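Local coordinates for protein BCL2-like 10 (Danio rerio, PDB 6FBX) that acts as a pro-survival member of the Bcl-2 family in apoptosis regulation and binds the BH3 peptide of Bad, at residues Val92-Phe97 / Glu120-Tyr125. Numbering follows the deposited sequence.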
loop_
_atom_site.group_PDB
_atom_site.type_symbol
_atom_site.label_atom_id
_atom_site.label_comp_id
_atom_site.label_asym_id
_atom_site.label_seq_id
_atom_site.Cartn_x
_atom_site.Cartn_y
_atom_site.Cartn_z
ATOM N N VAL A 92 4.991 2.395 -2.376
ATOM C CA VAL A 92 4.653 1.399 -3.387
ATOM C C VAL A 92 4.535 0.019 -2.752
ATOM O O VAL A 92 3.603 -0.736 -3.048
ATOM C CB VAL A 92 5.690 1.417 -4.526
ATOM C CG1 VAL A 92 5.484 0.228 -5.466
ATOM C CG2 VAL A 92 5.593 2.717 -5.311
ATOM N N SER A 93 5.468 -0.331 -1.864
ATOM C CA SER A 93 5.421 -1.648 -1.238
ATOM C C SER A 93 4.153 -1.832 -0.420
ATOM O O SER A 93 3.616 -2.944 -0.357
ATOM C CB SER A 93 6.656 -1.871 -0.366
ATOM O OG SER A 93 6.538 -1.244 0.897
ATOM N N ILE A 94 3.655 -0.763 0.207
ATOM C CA ILE A 94 2.399 -0.857 0.949
ATOM C C ILE A 94 1.262 -1.219 0.002
ATOM O O ILE A 94 0.443 -2.101 0.291
ATOM C CB ILE A 94 2.118 0.458 1.704
ATOM C CG1 ILE A 94 3.124 0.621 2.848
ATOM C CG2 ILE A 94 0.676 0.486 2.221
ATOM C CD1 ILE A 94 3.036 1.947 3.595
ATOM N N PHE A 95 1.205 -0.549 -1.157
ATOM C CA PHE A 95 0.184 -0.864 -2.151
ATOM C C PHE A 95 0.359 -2.278 -2.693
ATOM O O PHE A 95 -0.616 -3.027 -2.813
ATOM C CB PHE A 95 0.223 0.161 -3.293
ATOM C CG PHE A 95 -0.539 1.423 -3.001
ATOM C CD1 PHE A 95 -1.715 1.710 -3.676
ATOM C CD2 PHE A 95 -0.089 2.316 -2.047
ATOM C CE1 PHE A 95 -2.421 2.864 -3.411
ATOM C CE2 PHE A 95 -0.794 3.478 -1.776
ATOM C CZ PHE A 95 -1.961 3.749 -2.457
ATOM N N THR A 96 1.597 -2.665 -3.020
ATOM C CA THR A 96 1.840 -4.014 -3.526
ATOM C C THR A 96 1.373 -5.059 -2.524
ATOM O O THR A 96 0.650 -5.998 -2.874
ATOM C CB THR A 96 3.325 -4.212 -3.827
ATOM O OG1 THR A 96 3.773 -3.209 -4.747
ATOM C CG2 THR A 96 3.567 -5.595 -4.422
ATOM N N PHE A 97 1.792 -4.913 -1.267
ATOM C CA PHE A 97 1.426 -5.883 -0.243
ATOM C C PHE A 97 -0.084 -5.950 -0.063
ATOM O O PHE A 97 -0.656 -7.041 0.044
ATOM C CB PHE A 97 2.112 -5.520 1.073
ATOM C CG PHE A 97 1.826 -6.477 2.187
ATOM C CD1 PHE A 97 2.094 -7.822 2.041
ATOM C CD2 PHE A 97 1.308 -6.026 3.388
ATOM C CE1 PHE A 97 1.832 -8.709 3.067
ATOM C CE2 PHE A 97 1.047 -6.910 4.421
ATOM C CZ PHE A 97 1.312 -8.251 4.258
ATOM N N GLU A 120 -9.236 1.849 3.059
ATOM C CA GLU A 120 -9.429 2.927 4.020
ATOM C C GLU A 120 -8.274 3.002 5.009
ATOM O O GLU A 120 -7.900 4.097 5.442
ATOM C CB GLU A 120 -10.754 2.733 4.759
ATOM C CG GLU A 120 -11.974 2.866 3.866
ATOM C CD GLU A 120 -13.270 2.580 4.595
ATOM O OE1 GLU A 120 -14.184 3.429 4.536
ATOM O OE2 GLU A 120 -13.374 1.510 5.233
ATOM N N THR A 121 -7.697 1.855 5.373
ATOM C CA THR A 121 -6.553 1.855 6.279
ATOM C C THR A 121 -5.352 2.551 5.649
ATOM O O THR A 121 -4.681 3.359 6.304
ATOM C CB THR A 121 -6.209 0.420 6.675
ATOM O OG1 THR A 121 -7.324 -0.153 7.369
ATOM C CG2 THR A 121 -4.983 0.375 7.575
ATOM N N ILE A 122 -5.066 2.256 4.379
ATOM C CA ILE A 122 -3.996 2.963 3.677
ATOM C C ILE A 122 -4.299 4.454 3.630
ATOM O O ILE A 122 -3.435 5.293 3.908
ATOM C CB ILE A 122 -3.805 2.392 2.260
ATOM C CG1 ILE A 122 -3.222 0.978 2.319
ATOM C CG2 ILE A 122 -2.895 3.305 1.427
ATOM C CD1 ILE A 122 -3.201 0.269 0.975
ATOM N N ALA A 123 -5.534 4.801 3.261
ATOM C CA ALA A 123 -5.908 6.205 3.124
ATOM C C ALA A 123 -5.758 6.949 4.446
ATOM O O ALA A 123 -5.225 8.063 4.487
ATOM C CB ALA A 123 -7.342 6.311 2.602
ATOM N N ASP A 124 -6.234 6.355 5.543
ATOM C CA ASP A 124 -6.126 7.021 6.838
ATOM C C ASP A 124 -4.670 7.214 7.239
ATOM O O ASP A 124 -4.302 8.257 7.795
ATOM C CB ASP A 124 -6.867 6.226 7.915
ATOM C CG ASP A 124 -8.376 6.346 7.801
ATOM O OD1 ASP A 124 -9.086 5.439 8.288
ATOM O OD2 ASP A 124 -8.855 7.340 7.217
ATOM N N TYR A 125 -3.822 6.225 6.955
ATOM C CA TYR A 125 -2.436 6.286 7.403
ATOM C C TYR A 125 -1.647 7.328 6.619
ATOM O O TYR A 125 -1.002 8.206 7.205
ATOM C CB TYR A 125 -1.785 4.909 7.275
ATOM C CG TYR A 125 -0.366 4.879 7.783
ATOM C CD1 TYR A 125 0.704 4.749 6.908
ATOM C CD2 TYR A 125 -0.096 5.004 9.139
ATOM C CE1 TYR A 125 2.004 4.728 7.373
ATOM C CE2 TYR A 125 1.200 4.989 9.612
ATOM C CZ TYR A 125 2.246 4.849 8.725
ATOM O OH TYR A 125 3.537 4.833 9.197
#
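Ile122 meets Ile94 and Phe95 in the core of the all-helical Bcl-2 fold. The contact joins helix 88-107, the central hydrophobic helix of this fold, to helix 112-129. Its centre lies about 2 Å from the centre of the chain. The backbones stay well apart, with Ile94 CA 7.9 Å from Ile122 CA, and the gap is bridged by side chains alone. Every touch is apolar.

The tight part is the fork of Ile122. Its two branches take different partners. CG1 meets the methyl CG2 of Ile94 at 3.9 Å, and the two isoleucines run alongside each other, pointing opposite ways. Ile122 CD1 stays beside the same methyl, 4.1 Å from Ile94 CG2. The other branch, CG2, reaches the ring of Phe95 at an oblique angle and lies 3.8 Å from CE2. The Phe95 ring atom CZ is only slightly farther from it. In Ile122, CG1 is anti to the carbonyl carbon (chi1 -69°) and CG2 anti to the backbone N, which sends one branch to each partner. With an alanine here, the Ile94 methyl and the Phe95 ring would probably lose their apolar mate and a gap would open between the helices.

The solvent side of helix 112-129 is at Asp124, which is exposed and forms a salt bridge with Arg10. Ala123 points away from helix 88-107 and is buried against Leu14 of helix 2-24. On helix 88-107, Ser93 and Phe97 do not touch 120-125; both are buried and pack on the bound peptide. The contact itself is looser at Tyr125. This residue points toward helix 88-107, but Tyr125 CE1 comes no nearer than 4.8 Å to Ile94 CD1.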